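Local atomic coordinates of 3-hydroxy-3-methylglutaryl-CoA lyase (Acinetobacter baumannii, PDB entry 6NDS), a protein that belongs to the HMGL-like family of TIM-barrel enzymes and binds a zinc ion and coenzyme A. Residues Val17-Ser22 against Arg237-Leu242; Thr213-Asn218 against Ser255-Thr260; Gly26-Pro31 against Pro66-Gly71; Gly57-Pro62 against Gly88-Leu93. All blocks are in the same frame, centred on the assembly; numbering follows the deposited sequence.

Interaction 1 (Val17-Ser22 against Arg237-Leu242); sequences VVQEVS and RFDAAL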
loop_
_atom_site.group_PDB
_atom_site.type_symbol
_atom_site.label_atom_id
_atom_site.label_comp_id
_atom_site.label_asym_id
_atom_site.label_seq_id
_atom_site.Cartn_x
_atom_site.Cartn_y
_atom_site.Cartn_z
ATOM N N VAL A 17 8.097 8.009 15.247
ATOM C CA VAL A 17 7.162 8.240 16.344
ATOM C C VAL A 17 5.755 8.002 15.810
ATOM O O VAL A 17 5.199 8.851 15.109
ATOM C CB VAL A 17 7.306 9.658 16.896
ATOM C CG1 VAL A 17 6.325 9.889 18.029
ATOM C CG2 VAL A 17 8.749 9.910 17.360
ATOM N N VAL A 18 5.164 6.860 16.166
ATOM C CA VAL A 18 3.840 6.479 15.678
ATOM C C VAL A 18 2.779 7.087 16.589
ATOM O O VAL A 18 2.827 6.902 17.808
ATOM C CB VAL A 18 3.706 4.947 15.626
ATOM C CG1 VAL A 18 2.309 4.560 15.140
ATOM C CG2 VAL A 18 4.779 4.347 14.719
ATOM N N GLN A 19 1.825 7.821 16.006
ATOM C CA GLN A 19 0.779 8.516 16.757
ATOM C C GLN A 19 -0.577 7.974 16.322
ATOM O O GLN A 19 -0.844 7.849 15.123
ATOM C CB GLN A 19 0.890 10.035 16.541
ATOM C CG GLN A 19 2.328 10.545 16.817
ATOM C CD GLN A 19 2.567 12.013 16.519
ATOM O OE1 GLN A 19 3.393 12.647 17.175
ATOM N NE2 GLN A 19 1.887 12.553 15.505
ATOM N N GLU A 20 -1.417 7.612 17.293
ATOM C CA GLU A 20 -2.619 6.830 17.014
ATOM C C GLU A 20 -3.835 7.745 16.922
ATOM O O GLU A 20 -4.055 8.580 17.810
ATOM C CB GLU A 20 -2.823 5.771 18.105
ATOM C CG GLU A 20 -4.126 4.953 17.962
ATOM C CD GLU A 20 -4.206 4.156 16.664
ATOM O OE1 GLU A 20 -3.170 3.611 16.204
ATOM O OE2 GLU A 20 -5.316 4.083 16.086
ATOM N N VAL A 21 -4.610 7.607 15.836
ATOM C CA VAL A 21 -5.783 8.470 15.648
ATOM C C VAL A 21 -7.075 7.691 15.409
ATOM O O VAL A 21 -8.102 8.290 15.055
ATOM C CB VAL A 21 -5.558 9.482 14.502
ATOM C CG1 VAL A 21 -4.298 10.341 14.760
ATOM C CG2 VAL A 21 -5.478 8.779 13.134
ATOM N N SER A 22 -7.079 6.370 15.598
ATOM C CA SER A 22 -8.326 5.651 15.337
ATOM C C SER A 22 -9.514 6.106 16.191
ATOM O O SER A 22 -10.639 6.046 15.668
ATOM C CB SER A 22 -8.160 4.127 15.478
ATOM O OG SER A 22 -7.837 3.766 16.789
ATOM N N ARG A 237 7.452 12.010 12.813
ATOM C CA ARG A 237 6.178 11.819 13.508
ATOM C C ARG A 237 5.073 11.549 12.495
ATOM O O ARG A 237 4.888 12.337 11.563
ATOM C CB ARG A 237 5.825 13.052 14.344
ATOM C CG ARG A 237 6.839 13.371 15.476
ATOM C CD ARG A 237 6.566 14.703 16.200
ATOM N NE ARG A 237 5.199 14.761 16.706
ATOM C CZ ARG A 237 4.625 15.826 17.243
ATOM N NH1 ARG A 237 5.303 16.956 17.410
ATOM N NH2 ARG A 237 3.356 15.754 17.631
ATOM N N PHE A 238 4.335 10.443 12.683
ATOM C CA PHE A 238 3.333 10.024 11.700
ATOM C C PHE A 238 2.067 9.559 12.399
ATOM O O PHE A 238 2.138 8.749 13.327
ATOM C CB PHE A 238 3.864 8.894 10.797
ATOM C CG PHE A 238 5.029 9.305 9.949
ATOM C CD1 PHE A 238 4.824 9.797 8.671
ATOM C CD2 PHE A 238 6.327 9.226 10.443
ATOM C CE1 PHE A 238 5.898 10.190 7.879
ATOM C CE2 PHE A 238 7.412 9.604 9.667
ATOM C CZ PHE A 238 7.208 10.086 8.379
ATOM N N ASP A 239 0.921 10.063 11.936
ATOM C CA ASP A 239 -0.383 9.596 12.397
ATOM C C ASP A 239 -0.805 8.324 11.653
ATOM O O ASP A 239 -0.574 8.179 10.451
ATOM C CB ASP A 239 -1.458 10.661 12.169
ATOM C CG ASP A 239 -1.331 11.872 13.093
ATOM O OD1 ASP A 239 -0.615 11.805 14.122
ATOM O OD2 ASP A 239 -1.986 12.900 12.797
ATOM N N ALA A 240 -1.482 7.425 12.365
ATOM C CA ALA A 240 -2.001 6.200 11.759
ATOM C C ALA A 240 -3.202 5.753 12.577
ATOM O O ALA A 240 -3.356 6.149 13.730
ATOM C CB ALA A 240 -0.928 5.097 11.708
ATOM N N ALA A 241 -4.074 4.943 11.965
ATOM C CA ALA A 241 -5.263 4.431 12.649
ATOM C C ALA A 241 -5.208 2.910 12.704
ATOM O O ALA A 241 -4.912 2.254 11.696
ATOM C CB ALA A 241 -6.548 4.868 11.948
ATOM N N LEU A 242 -5.533 2.359 13.882
ATOM C CA LEU A 242 -5.660 0.916 14.052
ATOM C C LEU A 242 -6.545 0.318 12.965
ATOM O O LEU A 242 -7.645 0.813 12.692
ATOM C CB LEU A 242 -6.258 0.614 15.427
ATOM C CG LEU A 242 -6.367 -0.868 15.804
ATOM C CD1 LEU A 242 -4.982 -1.410 16.141
ATOM C CD2 LEU A 242 -7.317 -0.997 16.990
#

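Interaction 2 (Thr213-Asn218 against Ser255-Thr260); sequences TLHFHN and SGNICT. With ZN (zinc ion), chain H.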
loop_
_atom_site.group_PDB
_atom_site.type_symbol
_atom_site.label_atom_id
_atom_site.label_comp_id
_atom_site.label_asym_id
_atom_site.label_seq_id
_atom_site.Cartn_x
_atom_site.Cartn_y
_atom_site.Cartn_z
ATOM N N THR A 213 4.322 16.671 12.197
ATOM C CA THR A 213 3.589 15.425 11.986
ATOM C C THR A 213 3.108 15.340 10.542
ATOM O O THR A 213 2.622 16.327 9.978
ATOM C CB THR A 213 2.365 15.314 12.920
ATOM O OG1 THR A 213 2.790 15.305 14.293
ATOM C CG2 THR A 213 1.575 14.010 12.646
ATOM N N LEU A 214 3.230 14.155 9.941
ATOM C CA LEU A 214 2.610 13.858 8.657
ATOM C C LEU A 214 1.425 12.930 8.890
ATOM O O LEU A 214 1.544 11.930 9.609
ATOM C CB LEU A 214 3.594 13.191 7.689
ATOM C CG LEU A 214 4.546 14.063 6.865
ATOM C CD1 LEU A 214 3.777 15.124 6.087
ATOM C CD2 LEU A 214 5.609 14.684 7.738
ATOM N N HIS A 215 0.298 13.246 8.255
ATOM C CA HIS A 215 -0.967 12.525 8.437
ATOM C C HIS A 215 -1.461 12.087 7.054
ATOM O O HIS A 215 -2.124 12.851 6.352
ATOM C CB HIS A 215 -1.930 13.463 9.154
ATOM C CG HIS A 215 -3.318 12.929 9.357
ATOM N ND1 HIS A 215 -3.822 12.648 10.610
ATOM C CD2 HIS A 215 -4.338 12.720 8.484
ATOM C CE1 HIS A 215 -5.077 12.247 10.498
ATOM N NE2 HIS A 215 -5.415 12.277 9.219
ATOM N N PHE A 216 -1.123 10.864 6.644
ATOM C CA PHE A 216 -1.467 10.373 5.310
ATOM C C PHE A 216 -2.690 9.459 5.337
ATOM O O PHE A 216 -2.838 8.608 6.216
ATOM C CB PHE A 216 -0.287 9.609 4.685
ATOM C CG PHE A 216 0.908 10.462 4.378
ATOM C CD1 PHE A 216 0.850 11.434 3.385
ATOM C CD2 PHE A 216 2.114 10.250 5.029
ATOM C CE1 PHE A 216 1.974 12.214 3.082
ATOM C CE2 PHE A 216 3.245 11.015 4.717
ATOM C CZ PHE A 216 3.170 12.002 3.746
ATOM N N HIS A 217 -3.574 9.639 4.369
ATOM C CA HIS A 217 -4.600 8.641 4.102
ATOM C C HIS A 217 -4.160 7.790 2.907
ATOM O O HIS A 217 -3.304 8.194 2.109
ATOM C CB HIS A 217 -5.962 9.316 3.869
ATOM C CG HIS A 217 -6.586 9.880 5.120
ATOM N ND1 HIS A 217 -7.627 9.252 5.779
ATOM C CD2 HIS A 217 -6.324 11.003 5.829
ATOM C CE1 HIS A 217 -7.974 9.963 6.836
ATOM N NE2 HIS A 217 -7.189 11.025 6.899
ATOM N N ASN A 218 -4.711 6.574 2.817
ATOM C CA ASN A 218 -4.240 5.570 1.864
ATOM C C ASN A 218 -5.168 5.417 0.654
ATOM O O ASN A 218 -5.205 4.350 0.018
ATOM C CB ASN A 218 -4.063 4.221 2.563
ATOM C CG ASN A 218 -3.251 3.238 1.730
ATOM O OD1 ASN A 218 -2.245 3.609 1.117
ATOM N ND2 ASN A 218 -3.691 1.985 1.693
ATOM N N SER A 255 -11.197 7.994 2.678
ATOM C CA SER A 255 -11.057 6.602 3.083
ATOM C C SER A 255 -10.013 6.536 4.193
ATOM O O SER A 255 -9.610 7.557 4.762
ATOM C CB SER A 255 -10.713 5.722 1.871
ATOM O OG SER A 255 -9.374 5.937 1.463
ATOM N N GLY A 256 -9.546 5.327 4.488
ATOM C CA GLY A 256 -8.860 5.087 5.737
ATOM C C GLY A 256 -7.521 5.791 5.846
ATOM O O GLY A 256 -6.823 6.053 4.862
ATOM N N ASN A 257 -7.175 6.112 7.080
ATOM C CA ASN A 257 -5.809 6.463 7.413
ATOM C C ASN A 257 -4.883 5.310 7.061
ATOM O O ASN A 257 -5.311 4.158 6.900
ATOM C CB ASN A 257 -5.677 6.736 8.909
ATOM C CG ASN A 257 -6.490 7.917 9.351
ATOM O OD1 ASN A 257 -7.703 7.821 9.558
ATOM N ND2 ASN A 257 -5.820 9.053 9.515
ATOM N N ILE A 258 -3.586 5.601 7.006
ATOM C CA ILE A 258 -2.653 4.482 6.959
ATOM C C ILE A 258 -2.857 3.611 8.192
ATOM O O ILE A 258 -3.158 4.090 9.297
ATOM C CB ILE A 258 -1.193 4.941 6.832
ATOM C CG1 ILE A 258 -0.809 5.888 7.953
ATOM C CG2 ILE A 258 -0.949 5.582 5.456
ATOM C CD1 ILE A 258 0.713 6.071 8.074
ATOM N N CYS A 259 -2.722 2.308 7.990
ATOM C CA CYS A 259 -2.970 1.330 9.038
ATOM C C CYS A 259 -1.798 1.259 10.016
ATOM O O CYS A 259 -0.661 1.005 9.613
ATOM C CB CYS A 259 -3.195 -0.023 8.375
ATOM S SG CYS A 259 -3.313 -1.392 9.511
ATOM N N THR A 260 -2.083 1.440 11.310
ATOM C CA THR A 260 -1.011 1.498 12.305
ATOM C C THR A 260 -0.167 0.232 12.295
ATOM O O THR A 260 1.064 0.303 12.299
ATOM C CB THR A 260 -1.589 1.733 13.702
ATOM O OG1 THR A 260 -2.460 2.861 13.650
ATOM C CG2 THR A 260 -0.469 2.050 14.696
HETATM ZN ZN ZN H . -7.487 12.435 8.560
HETATM O O HOH W 1 -2.921 8.811 8.931
HETATM O O HOH W 2 -9.642 12.519 8.055
#

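Interaction 3 (Gly26-Pro31 against Pro66-Gly71); sequences GLQIEP and PNLRDG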
loop_
_atom_site.group_PDB
_atom_site.type_symbol
_atom_site.label_atom_id
_atom_site.label_comp_id
_atom_site.label_asym_id
_atom_site.label_seq_id
_atom_site.Cartn_x
_atom_site.Cartn_y
_atom_site.Cartn_z
ATOM N N GLY A 26 -10.684 7.472 12.933
ATOM C CA GLY A 26 -11.249 6.171 12.632
ATOM C C GLY A 26 -12.746 6.117 12.860
ATOM O O GLY A 26 -13.494 5.612 12.025
ATOM N N LEU A 27 -13.204 6.651 13.988
ATOM C CA LEU A 27 -14.600 6.480 14.356
ATOM C C LEU A 27 -15.517 7.550 13.787
ATOM O O LEU A 27 -16.729 7.319 13.699
ATOM C CB LEU A 27 -14.736 6.457 15.879
ATOM C CG LEU A 27 -13.998 5.299 16.559
ATOM C CD1 LEU A 27 -14.374 5.284 18.020
ATOM C CD2 LEU A 27 -14.342 3.972 15.909
ATOM N N GLN A 28 -14.983 8.701 13.372
ATOM C CA GLN A 28 -15.886 9.781 12.970
ATOM C C GLN A 28 -16.717 9.409 11.746
ATOM O O GLN A 28 -17.850 9.885 11.603
ATOM C CB GLN A 28 -15.095 11.062 12.716
ATOM C CG GLN A 28 -14.168 10.973 11.548
ATOM C CD GLN A 28 -13.293 12.202 11.384
ATOM O OE1 GLN A 28 -13.165 13.029 12.296
ATOM N NE2 GLN A 28 -12.677 12.324 10.212
ATOM N N ILE A 29 -16.193 8.540 10.879
ATOM C CA ILE A 29 -16.846 8.160 9.630
ATOM C C ILE A 29 -17.419 6.745 9.661
ATOM O O ILE A 29 -18.100 6.347 8.700
ATOM C CB ILE A 29 -15.873 8.314 8.440
ATOM C CG1 ILE A 29 -16.620 8.368 7.113
ATOM C CG2 ILE A 29 -14.834 7.195 8.464
ATOM C CD1 ILE A 29 -15.736 8.692 5.921
ATOM N N GLU A 30 -17.168 5.977 10.721
ATOM C CA GLU A 30 -17.740 4.643 10.838
ATOM C C GLU A 30 -19.258 4.712 10.756
ATOM O O GLU A 30 -19.872 5.582 11.382
ATOM C CB GLU A 30 -17.348 3.994 12.166
ATOM C CG GLU A 30 -16.095 3.176 12.123
ATOM C CD GLU A 30 -16.178 2.050 11.120
ATOM O OE1 GLU A 30 -15.296 1.985 10.242
ATOM O OE2 GLU A 30 -17.131 1.246 11.196
ATOM N N PRO A 31 -19.897 3.803 10.019
ATOM C CA PRO A 31 -21.360 3.865 9.891
ATOM C C PRO A 31 -22.089 3.687 11.210
ATOM O O PRO A 31 -23.127 4.322 11.434
ATOM C CB PRO A 31 -21.676 2.716 8.920
ATOM C CG PRO A 31 -20.399 2.439 8.219
ATOM C CD PRO A 31 -19.307 2.742 9.185
ATOM N N PRO A 66 -21.875 13.279 14.497
ATOM C CA PRO A 66 -22.593 12.666 15.629
ATOM C C PRO A 66 -21.844 11.519 16.275
ATOM O O PRO A 66 -22.032 11.276 17.470
ATOM C CB PRO A 66 -23.916 12.199 15.002
ATOM C CG PRO A 66 -23.722 12.254 13.534
ATOM C CD PRO A 66 -22.682 13.303 13.269
ATOM N N ASN A 67 -20.975 10.822 15.534
ATOM C CA ASN A 67 -20.260 9.684 16.107
ATOM C C ASN A 67 -19.295 10.068 17.223
ATOM O O ASN A 67 -18.910 9.198 18.011
ATOM C CB ASN A 67 -19.466 8.954 15.028
ATOM C CG ASN A 67 -20.281 7.948 14.278
ATOM O OD1 ASN A 67 -21.351 7.520 14.729
ATOM N ND2 ASN A 67 -19.765 7.533 13.122
ATOM N N LEU A 68 -18.869 11.332 17.299
ATOM C CA LEU A 68 -17.907 11.769 18.299
ATOM C C LEU A 68 -18.526 12.717 19.327
ATOM O O LEU A 68 -17.795 13.409 20.044
ATOM C CB LEU A 68 -16.709 12.425 17.610
ATOM C CG LEU A 68 -15.897 11.499 16.688
ATOM C CD1 LEU A 68 -14.713 12.287 16.118
ATOM C CD2 LEU A 68 -15.420 10.280 17.454
ATOM N N ARG A 69 -19.861 12.745 19.432
ATOM C CA ARG A 69 -20.522 13.720 20.300
ATOM C C ARG A 69 -20.350 13.421 21.781
ATOM O O ARG A 69 -20.756 14.250 22.607
ATOM C CB ARG A 69 -22.019 13.808 19.980
ATOM C CG ARG A 69 -22.816 12.575 20.391
ATOM C CD ARG A 69 -24.234 12.633 19.810
ATOM N NE ARG A 69 -24.958 13.836 20.222
ATOM C CZ ARG A 69 -26.111 14.245 19.695
ATOM N NH1 ARG A 69 -26.684 13.559 18.709
ATOM N NH2 ARG A 69 -26.692 15.348 20.151
ATOM N N ASP A 70 -19.777 12.271 22.138
ATOM C CA ASP A 70 -19.518 11.923 23.529
ATOM C C ASP A 70 -18.085 12.228 23.945
ATOM O O ASP A 70 -17.578 11.618 24.891
ATOM C CB ASP A 70 -19.832 10.443 23.770
ATOM C CG ASP A 70 -19.061 9.518 22.839
ATOM O OD1 ASP A 70 -18.375 10.006 21.911
ATOM O OD2 ASP A 70 -19.134 8.285 23.032
ATOM N N GLY A 71 -17.421 13.174 23.266
ATOM C CA GLY A 71 -16.012 13.421 23.542
ATOM C C GLY A 71 -15.725 13.765 24.994
ATOM O O GLY A 71 -14.727 13.313 25.561
HETATM O O HOH W 3 -20.324 10.977 12.618
#

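Interaction 4 (Gly57-Pro62 against Gly88-Leu93); sequences GSFVSP and GLIPNL. With COA (coenzyme A), chain B.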
loop_
_atom_site.group_PDB
_atom_site.type_symbol
_atom_site.label_atom_id
_atom_site.label_comp_id
_atom_site.label_asym_id
_atom_site.label_seq_id
_atom_site.Cartn_x
_atom_site.Cartn_y
_atom_site.Cartn_z
ATOM N N GLY A 57 -10.441 11.988 20.654
ATOM C CA GLY A 57 -11.748 12.421 20.197
ATOM C C GLY A 57 -11.694 13.834 19.655
ATOM O O GLY A 57 -10.618 14.413 19.459
ATOM N N SER A 58 -12.888 14.374 19.413
ATOM C CA SER A 58 -13.063 15.707 18.854
ATOM C C SER A 58 -14.057 16.481 19.694
ATOM O O SER A 58 -14.934 15.900 20.342
ATOM C CB SER A 58 -13.611 15.670 17.416
ATOM O OG SER A 58 -12.707 15.050 16.543
ATOM N N PHE A 59 -13.949 17.802 19.638
ATOM C CA PHE A 59 -14.915 18.688 20.279
ATOM C C PHE A 59 -15.539 19.554 19.195
ATOM O O PHE A 59 -15.233 20.738 19.062
ATOM C CB PHE A 59 -14.239 19.484 21.401
ATOM C CG PHE A 59 -13.750 18.587 22.506
ATOM C CD1 PHE A 59 -14.596 18.243 23.549
ATOM C CD2 PHE A 59 -12.485 18.029 22.458
ATOM C CE1 PHE A 59 -14.174 17.383 24.547
ATOM C CE2 PHE A 59 -12.055 17.154 23.450
ATOM C CZ PHE A 59 -12.908 16.842 24.503
ATOM N N VAL A 60 -16.417 18.926 18.409
ATOM C CA VAL A 60 -17.018 19.528 17.226
ATOM C C VAL A 60 -18.534 19.427 17.348
ATOM O O VAL A 60 -19.069 18.777 18.247
ATOM C CB VAL A 60 -16.529 18.854 15.922
ATOM C CG1 VAL A 60 -15.015 18.988 15.783
ATOM C CG2 VAL A 60 -16.931 17.374 15.900
ATOM N N SER A 61 -19.220 20.097 16.428
ATOM C CA SER A 61 -20.675 20.101 16.434
ATOM C C SER A 61 -21.202 18.671 16.392
ATOM O O SER A 61 -20.754 17.876 15.559
ATOM C CB SER A 61 -21.211 20.875 15.230
ATOM O OG SER A 61 -22.610 20.674 15.101
ATOM N N PRO A 62 -22.144 18.304 17.261
ATOM C CA PRO A 62 -22.764 16.980 17.133
ATOM C C PRO A 62 -23.614 16.852 15.882
ATOM O O PRO A 62 -23.895 15.723 15.462
ATOM C CB PRO A 62 -23.613 16.866 18.408
ATOM C CG PRO A 62 -23.962 18.286 18.730
ATOM C CD PRO A 62 -22.747 19.097 18.347
ATOM N N GLY A 88 -7.133 16.259 21.627
ATOM C CA GLY A 88 -8.479 16.462 21.112
ATOM C C GLY A 88 -8.488 17.384 19.898
ATOM O O GLY A 88 -7.808 18.415 19.900
ATOM N N LEU A 89 -9.251 17.023 18.864
ATOM C CA LEU A 89 -9.381 17.851 17.664
ATOM C C LEU A 89 -10.376 18.978 17.907
ATOM O O LEU A 89 -11.484 18.746 18.407
ATOM C CB LEU A 89 -9.835 17.001 16.471
ATOM C CG LEU A 89 -10.014 17.752 15.138
ATOM C CD1 LEU A 89 -9.669 16.842 13.981
ATOM C CD2 LEU A 89 -11.438 18.272 14.953
ATOM N N ILE A 90 -9.998 20.183 17.479
ATOM C CA ILE A 90 -10.694 21.427 17.804
ATOM C C ILE A 90 -10.927 22.238 16.534
ATOM O O ILE A 90 -9.982 22.431 15.753
ATOM C CB ILE A 90 -9.882 22.243 18.822
ATOM C CG1 ILE A 90 -9.617 21.415 20.081
ATOM C CG2 ILE A 90 -10.595 23.537 19.157
ATOM C CD1 ILE A 90 -10.875 20.895 20.725
ATOM N N PRO A 91 -12.146 22.743 16.274
ATOM C CA PRO A 91 -12.322 23.600 15.096
ATOM C C PRO A 91 -12.435 25.086 15.411
ATOM O O PRO A 91 -12.279 25.910 14.502
ATOM C CB PRO A 91 -13.641 23.084 14.517
ATOM C CG PRO A 91 -14.453 22.802 15.780
ATOM C CD PRO A 91 -13.446 22.363 16.859
ATOM N N ASN A 92 -12.749 25.440 16.660
ATOM C CA ASN A 92 -13.079 26.818 17.019
ATOM C C ASN A 92 -12.984 26.989 18.537
ATOM O O ASN A 92 -12.649 26.057 19.271
ATOM C CB ASN A 92 -14.472 27.214 16.503
ATOM C CG ASN A 92 -15.595 26.344 17.081
ATOM O OD1 ASN A 92 -15.389 25.554 18.004
ATOM N ND2 ASN A 92 -16.790 26.492 16.523
ATOM N N LEU A 93 -13.308 28.201 19.003
ATOM C CA LEU A 93 -13.119 28.530 20.414
ATOM C C LEU A 93 -14.029 27.704 21.318
ATOM O O LEU A 93 -13.595 27.235 22.378
ATOM C CB LEU A 93 -13.347 30.025 20.636
ATOM C CG LEU A 93 -13.296 30.486 22.092
ATOM C CD1 LEU A 93 -11.949 30.140 22.699
ATOM C CD2 LEU A 93 -13.570 31.978 22.188
HETATM N N1A COA B . -18.720 21.879 19.593
HETATM C C2A COA B . -20.032 21.769 19.848
HETATM N N3A COA B . -21.025 22.602 19.540
HETATM C C4A COA B . -20.556 23.670 18.876
HETATM C C5A COA B . -19.246 23.923 18.530
HETATM C C6A COA B . -18.283 22.969 18.912
HETATM N N6A COA B . -16.985 23.091 18.654
HETATM N N7A COA B . -19.151 25.131 17.851
HETATM C C8A COA B . -20.386 25.577 17.796
HETATM N N9A COA B . -21.283 24.731 18.402
HETATM C C1B COA B . -22.728 24.918 18.557
HETATM C C2B COA B . -23.123 26.211 19.267
HETATM O O2B COA B . -23.010 26.174 20.673
HETATM C C3B COA B . -24.552 26.364 18.751
HETATM O O3B COA B . -25.403 25.387 19.341
HETATM P P3B COA B . -26.954 25.829 19.202
HETATM O O7A COA B . -27.444 25.396 17.832
HETATM O O8A COA B . -26.969 27.338 19.360
HETATM O O9A COA B . -27.697 25.133 20.326
HETATM C C4B COA B . -24.294 26.086 17.281
HETATM O O4B COA B . -23.344 24.984 17.289
HETATM C C5B COA B . -23.643 27.262 16.603
HETATM O O5B COA B . -23.454 26.966 15.211
HETATM P P1A COA B . -22.371 27.845 14.430
HETATM O O1A COA B . -21.435 28.488 15.398
HETATM O O2A COA B . -23.048 28.671 13.387
HETATM O O3A COA B . -21.579 26.646 13.727
HETATM P P2A COA B . -21.968 25.668 12.527
HETATM O O4A COA B . -21.874 26.430 11.247
HETATM O O5A COA B . -23.233 24.938 12.842
HETATM O O6A COA B . -20.763 24.615 12.640
HETATM C CBP COA B . -18.524 23.995 13.196
HETATM C CCP COA B . -19.394 25.091 12.590
HETATM C CDP COA B . -17.041 24.336 13.014
HETATM C CEP COA B . -18.832 23.884 14.694
HETATM C CAP COA B . -18.868 22.686 12.482
HETATM O OAP COA B . -18.784 22.890 11.079
HETATM C C9P COA B . -17.958 21.531 12.864
HETATM O O9P COA B . -18.038 21.014 13.974
HETATM N N8P COA B . -17.104 21.121 11.938
HETATM C C7P COA B . -16.084 20.112 12.188
HETATM C C6P COA B . -16.376 18.838 11.438
HETATM C C5P COA B . -15.245 17.840 11.560
HETATM O O5P COA B . -14.776 17.552 12.660
HETATM N N4P COA B . -14.804 17.293 10.421
HETATM C C3P COA B . -13.851 16.194 10.358
HETATM C C2P COA B . -12.535 16.534 11.015
HETATM S S1P COA B . -11.829 18.069 10.363
#

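Interaction 1 (Val17-Ser22 against Arg237-Leu242)
Val17 and Arg237 begin the seam that closes a TIM barrel, where its first and last strands, 17-20 and 237-240, run parallel. Val17 O accepts Phe238 N-H at 3.0 Å, and Val17 CB rests against Arg237 CG. Val18 turns to the outer face shared by Phe238 and Ala240, where helix 260-270 packs. Gln19 faces the barrel interior while its backbone continues the ladder, from N to Phe238 O and from O to Ala240 N. With CG beside its backbone N (chi1 -52°) and an extended chain, its amide lies between two charged groups. Arg237 holds Gln19 OE1 side-on, NE at 2.8 Å and NH2 at 3.1 Å, from opposite faces of an amide plane turned 73° from the guanidinium. Gln19 NE2 donates to Asp239 OD1 at 3.0 Å and also reaches Thr213, so both ends of the amide fix its rotation. Asp239 OD2 is hydrogen-bonded to the zinc ligand His215, one step nearer the metal than Gln19. Glu20, bent at chi2 (61°), offers the syn lone pair of OE2 to Leu242 N at 2.8 Å; its OE1 goes to Thr260. Val21 N bonds Ala240 O, and Val21 CG1 crosses the Asp239 side chain at about a right angle, 3.7 Å from Asp239 CG. Three bonds hold Glu20 OE2: Ser22 N adds one from above the carboxylate plane, and Ser22 OG donates to Glu20 OE2 at 2.6 Å.

Interaction 2 (Thr213-Asn218 against Ser255-Thr260)
His217 and Asn257 pair through a single backbone bridge at the zinc site, where the C-terminal end of TIM-barrel strand 212-216 meets the loop that leads into helix 260-270. Two backbone bonds flank the bridge: Ile258 N to Phe216 O, and a nearly straight one of 3.0 Å from Asn218 N to Gly256 O. A third comes from the imidazole, His217 ND1 donating to Ser255 O at 2.8 Å. With ND1 engaged, the ring is restrained at both nitrogens, His217 NE2 being bound to zinc at 2.2 Å. His215 has CG anti to its backbone nitrogen (chi1 176°), bringing NE2 of His215 to 2.2 Å from zinc, while its ND1 is hydrogen-bonded to Asp239. Water 2 and three further atoms, Asp25 OD2 among them, also bind the zinc. The Asn257 side chain runs alongside that of His217, their planes 40° apart, and ND2 sits over one face of the His217 ring. Asn257 ND2 donates to Asp25, consistent with a second-shell amide positioning the third protein ligand. Ile258 CG2 packs on Phe216 CB at 4.2 Å. Water 1 joins the two segments once more, donating to Phe216 O at 2.7 Å and accepting from Asn257 ND2 at 3.0 Å.

Interaction 3 (Gly26-Pro31 against Pro66-Gly71)
Gln28 and Asn67 bring their CA atoms to 5.4 Å where the chain that follows the first barrel strand, helix 22-28 and the loop after it, passes the short 3-10 segment 66-67; a type I turn from Leu68 to Gly71 then leads into helix 71-77. Asn67 points its side chain at the neighbouring backbone, and chi1 of -85° places the amide among three carbonyl groups. ND2 donates to Glu30 O at 2.6 Å, a bond lying in the carbonyl plane of Glu30 and near the amide plane of Asn67. Weak bonds from the same nitrogen reach Leu27 O at 3.1 Å and Gln28 O at 3.4 Å. Water 3 adds a bridge, donating to Gln28 O and accepting from Asn67 N. Beside this polar patch Leu68 spreads its two methyls, CD1 against Gln28 CB at 3.6 Å and CD2 4.2 Å from Leu27 CB. The far end of Gln28 is held elsewhere, NE2 by Gly247 O and OE1 by Arg24, and its side chain touches coenzyme A. Because one NH2 with two hydrogens serves three acceptors, the bonding is uneven: Glu30 O takes the short bond, and the other two carbonyls share what remains, with water 3 as a further donor to Gln28 O.

Interaction 4 (Gly57-Pro62 against Gly88-Leu93)
Val60 and Leu89 meet because chi1 of -60° sets Val60 CG1 beside its backbone N, while chi1 of 180° carries Leu89 CG anti to its nitrogen; the methyls Val60 CG1 and Leu89 CD2 then touch at 3.7 Å. Val60 CG1 also packs on Pro91 CG and lies 3.4 Å from O5P of coenzyme A. In Asn92, chi1 of 61° turns the amide to the adenine: ND2 donates to N7A at 3.0 Å and OD1 accepts from N6A. Asn92 reads the Hoogsteen edge, while Phe59 O, 3.0 Å from N6A, takes the amino hydrogen on the N1A side, so the two segments share the amino group. Ser61 N donates to coenzyme A O9P at 2.9 Å. Leu89 N bonds Gly57 O, and Phe59 N bonds Leu89 O at 2.9 Å, while the edge of the Phe59 ring approaches Gly88 CA. Strands 53-58 and 85-90 are adjacent and parallel, linked through helix 71-77 as a beta-alpha-beta unit, and ligand binding at the C-terminal ends of the strands is the usual TIM-barrel arrangement.

How the interactions relate
From the N terminus, strand 17-20 waits for its partner until strand 237-240, so interaction 1 closes the longest loop and shuts the barrel; interactions 3 and 4 are nested within it. Interaction 3 ties the chain just after the first strand to the loop after strand 53-58, and interaction 4 joins that strand to strand 85-90. Their segments alternate along the chain, and Leu68 touches Ser58 where they meet. Interaction 2 opens only after both have closed, and it crosses interaction 1, with which it is in contact through Asp239 to His215 and Glu20 to Thr260. Interaction 2 holds two zinc ligands and interaction 1 adjoins it; interactions 3 and 4 contribute residues to the coenzyme A pocket.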